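Local coordinates for prolyl 4-hydroxylase alpha subunit Fe(2+) 2OG dioxygenase domain-containing protein (PDB 3W20) that probably acts as a 2-oxoglutarate-dependent dioxygenase on N-substituted L-amino acids and binds a zinc ion at its metal site, at residues D33-V43 with L230-Q241. Numbering follows the deposited sequence.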
# COMPACT_ATOMS: atom_id res chain seq x y z
N ASP A 33 -10.88 -26.25 -16.45
CA ASP A 33 -12.26 -26.54 -16.16
C ASP A 33 -12.60 -28.02 -16.27
O ASP A 33 -13.71 -28.38 -16.70
CB ASP A 33 -13.26 -25.62 -16.94
CG ASP A 33 -14.62 -25.56 -16.34
OD1 ASP A 33 -14.84 -25.77 -15.10
OD2 ASP A 33 -15.60 -25.35 -17.13
N GLU A 34 -11.69 -28.89 -15.87
CA GLU A 34 -11.92 -30.36 -15.91
C GLU A 34 -12.30 -30.91 -14.50
O GLU A 34 -12.58 -32.10 -14.34
CB GLU A 34 -10.67 -31.07 -16.39
CG GLU A 34 -10.49 -30.93 -17.93
CD GLU A 34 -9.08 -31.24 -18.39
OE1 GLU A 34 -8.28 -31.72 -17.56
OE2 GLU A 34 -8.75 -31.02 -19.60
N ALA A 35 -12.26 -30.06 -13.50
CA ALA A 35 -12.67 -30.46 -12.14
C ALA A 35 -13.22 -29.21 -11.43
O ALA A 35 -12.84 -28.08 -11.76
CB ALA A 35 -11.48 -30.99 -11.39
N ASP A 36 -14.12 -29.41 -10.45
CA ASP A 36 -14.52 -28.30 -9.65
C ASP A 36 -13.68 -28.20 -8.35
O ASP A 36 -13.44 -27.12 -7.84
CB ASP A 36 -16.01 -28.44 -9.40
CG ASP A 36 -16.78 -28.49 -10.70
OD1 ASP A 36 -16.64 -27.52 -11.46
OD2 ASP A 36 -17.38 -29.54 -11.04
N ALA A 37 -13.31 -29.33 -7.80
CA ALA A 37 -12.42 -29.38 -6.64
C ALA A 37 -11.56 -30.60 -6.69
O ALA A 37 -11.93 -31.64 -7.27
CB ALA A 37 -13.21 -29.35 -5.32
N ILE A 38 -10.41 -30.49 -6.09
CA ILE A 38 -9.43 -31.61 -5.96
C ILE A 38 -8.92 -31.58 -4.54
O ILE A 38 -8.46 -30.52 -4.00
CB ILE A 38 -8.29 -31.48 -6.94
CG1 ILE A 38 -8.85 -31.47 -8.39
CG2 ILE A 38 -7.36 -32.75 -6.86
CD1 ILE A 38 -7.73 -31.41 -9.47
N VAL A 39 -8.97 -32.76 -3.91
CA VAL A 39 -8.41 -32.88 -2.56
C VAL A 39 -7.22 -33.84 -2.56
O VAL A 39 -7.34 -34.97 -3.04
CB VAL A 39 -9.47 -33.38 -1.56
CG1 VAL A 39 -8.78 -33.50 -0.18
CG2 VAL A 39 -10.62 -32.37 -1.46
N MSE A 40 -6.06 -33.40 -2.06
CA MSE A 40 -4.81 -34.16 -2.21
C MSE A 40 -4.15 -34.41 -0.85
O MSE A 40 -4.15 -33.57 0.02
CB MSE A 40 -3.79 -33.30 -3.04
CG MSE A 40 -4.44 -32.78 -4.33
SE MSE A 40 -3.06 -31.82 -5.38
CE MSE A 40 -1.87 -33.32 -5.71
N ASP A 41 -3.59 -35.61 -0.66
CA ASP A 41 -2.93 -35.99 0.58
C ASP A 41 -1.48 -35.58 0.48
O ASP A 41 -0.66 -36.23 -0.13
CB ASP A 41 -3.02 -37.51 0.78
CG ASP A 41 -4.41 -37.98 1.04
OD1 ASP A 41 -5.38 -37.19 1.01
OD2 ASP A 41 -4.57 -39.18 1.30
N ILE A 42 -1.15 -34.44 1.08
CA ILE A 42 0.15 -33.82 0.91
C ILE A 42 1.06 -34.14 2.08
O ILE A 42 2.21 -34.56 1.88
CB ILE A 42 0.02 -32.28 0.81
CG1 ILE A 42 -0.85 -31.89 -0.42
CG2 ILE A 42 1.41 -31.65 0.75
CD1 ILE A 42 -0.36 -32.56 -1.70
N VAL A 43 0.58 -33.90 3.29
CA VAL A 43 1.50 -33.92 4.44
C VAL A 43 1.21 -35.15 5.31
O VAL A 43 0.05 -35.35 5.75
CB VAL A 43 1.32 -32.70 5.34
CG1 VAL A 43 2.32 -32.77 6.52
CG2 VAL A 43 1.50 -31.41 4.56
N LEU A 230 -17.38 -31.38 1.14
CA LEU A 230 -16.01 -31.81 1.32
C LEU A 230 -15.71 -31.80 2.83
O LEU A 230 -16.26 -30.95 3.52
CB LEU A 230 -15.10 -30.75 0.68
CG LEU A 230 -15.14 -30.56 -0.84
CD1 LEU A 230 -14.15 -29.51 -1.26
CD2 LEU A 230 -14.78 -31.90 -1.46
N LYS A 231 -14.95 -32.78 3.31
CA LYS A 231 -14.50 -32.78 4.70
C LYS A 231 -12.99 -33.00 4.67
O LYS A 231 -12.50 -34.12 4.90
CB LYS A 231 -15.14 -33.97 5.48
CG LYS A 231 -16.66 -34.00 5.59
CD LYS A 231 -17.24 -32.96 6.53
CE LYS A 231 -18.65 -33.39 7.00
NZ LYS A 231 -19.32 -32.42 7.91
N PRO A 232 -12.22 -31.97 4.32
CA PRO A 232 -10.77 -32.15 4.19
C PRO A 232 -10.19 -32.46 5.61
O PRO A 232 -10.64 -31.86 6.61
CB PRO A 232 -10.27 -30.79 3.65
CG PRO A 232 -11.47 -30.08 3.19
CD PRO A 232 -12.66 -30.60 3.99
N GLN A 233 -9.24 -33.36 5.64
CA GLN A 233 -8.63 -33.82 6.90
C GLN A 233 -7.27 -33.20 7.08
O GLN A 233 -6.61 -32.81 6.11
CB GLN A 233 -8.49 -35.35 6.87
CG GLN A 233 -9.85 -36.05 6.65
CD GLN A 233 -10.79 -35.73 7.80
OE1 GLN A 233 -11.87 -35.12 7.66
NE2 GLN A 233 -10.34 -36.08 8.98
N PRO A 234 -6.79 -33.14 8.34
CA PRO A 234 -5.35 -32.81 8.49
C PRO A 234 -4.40 -33.47 7.47
O PRO A 234 -4.43 -34.70 7.26
CB PRO A 234 -5.03 -33.22 9.96
CG PRO A 234 -6.35 -33.03 10.63
CD PRO A 234 -7.42 -33.46 9.64
N GLY A 235 -3.60 -32.62 6.78
CA GLY A 235 -2.58 -33.08 5.85
C GLY A 235 -3.11 -32.98 4.42
O GLY A 235 -2.34 -33.10 3.46
N GLN A 236 -4.41 -32.77 4.28
CA GLN A 236 -5.03 -32.64 2.91
C GLN A 236 -5.01 -31.19 2.39
O GLN A 236 -5.29 -30.27 3.12
CB GLN A 236 -6.43 -33.28 2.80
CG GLN A 236 -6.45 -34.79 3.09
CD GLN A 236 -7.86 -35.38 2.89
OE1 GLN A 236 -8.86 -34.82 3.32
NE2 GLN A 236 -7.92 -36.49 2.17
N LEU A 237 -4.70 -31.05 1.09
CA LEU A 237 -4.74 -29.75 0.41
C LEU A 237 -6.01 -29.79 -0.44
O LEU A 237 -6.19 -30.72 -1.22
CB LEU A 237 -3.56 -29.68 -0.54
CG LEU A 237 -3.51 -28.42 -1.45
CD1 LEU A 237 -3.41 -27.10 -0.65
CD2 LEU A 237 -2.30 -28.61 -2.38
N THR A 238 -6.84 -28.77 -0.28
CA THR A 238 -8.05 -28.68 -1.07
C THR A 238 -7.85 -27.54 -2.11
O THR A 238 -7.54 -26.42 -1.69
CB THR A 238 -9.19 -28.33 -0.16
OG1 THR A 238 -9.35 -29.44 0.75
CG2 THR A 238 -10.52 -28.28 -0.93
N LEU A 239 -8.05 -27.85 -3.39
CA LEU A 239 -7.87 -26.90 -4.48
C LEU A 239 -9.24 -26.81 -5.17
O LEU A 239 -9.89 -27.88 -5.39
CB LEU A 239 -6.85 -27.41 -5.43
CG LEU A 239 -5.44 -27.64 -4.83
CD1 LEU A 239 -4.66 -28.43 -5.85
CD2 LEU A 239 -4.88 -26.23 -4.69
N PHE A 240 -9.80 -25.61 -5.33
CA PHE A 240 -11.09 -25.53 -5.89
C PHE A 240 -11.31 -24.25 -6.67
O PHE A 240 -10.56 -23.27 -6.50
CB PHE A 240 -12.21 -25.57 -4.80
CG PHE A 240 -12.15 -24.43 -3.82
CD1 PHE A 240 -13.11 -23.41 -3.83
CD2 PHE A 240 -11.16 -24.42 -2.82
CE1 PHE A 240 -13.02 -22.34 -2.89
CE2 PHE A 240 -11.07 -23.37 -1.90
CZ PHE A 240 -12.01 -22.35 -1.91
N GLN A 241 -12.36 -24.28 -7.50
CA GLN A 241 -12.67 -23.04 -8.27
C GLN A 241 -13.38 -22.06 -7.36
O GLN A 241 -14.58 -22.25 -6.95
CB GLN A 241 -13.47 -23.35 -9.56
CG GLN A 241 -12.67 -24.19 -10.50
CD GLN A 241 -13.28 -24.15 -11.92
OE1 GLN A 241 -13.66 -23.07 -12.39
NE2 GLN A 241 -13.37 -25.27 -12.59
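Gln241 reaches across to the turn that follows helix 23-31 and spends both N-H bonds of its amide there: NE2 donates to Asp33 OD1 at 3.0 Å and to Ala35 O at 3.0 Å. Both acceptors lie close to the amide plane, which fixes its rotation, while the Asp33 carboxylate stands nearly upright to it (80°) and is met on its anti side, somewhat out of plane. Arg199 and Arg176 hold the amide oxygen. At the other end, Gln236 and Asp41 run side by side, NE2 meeting the syn side of OD1 at 2.9 Å, again somewhat out of the carboxylate plane; OE1 of the same amide takes the N-H of Gln233, bracing the type II turn. With chi1 at 179°, Val39 swings CG1 away from its own N against the Gln236 amide and turns CG2 to Thr238. On the opposite face Met40 SE touches Leu239 CD1 at 3.8 Å; just past the strand, Ile42 CG1 presses tightly (3.5 Å) on Leu237 CB. Gly235 O accepts from both Ile42 N and Val43 N. Hydrogen-bonded pairs Ile38-Leu239 and Met40-Leu237 join antiparallel strands 37-41 and 236-241, carrying the double-stranded beta-helix sheet from 178-185 outward to 4-10; helix 23-31 packs on these four side chains, and Phe240 meets zinc ligand His246 edge-to-face.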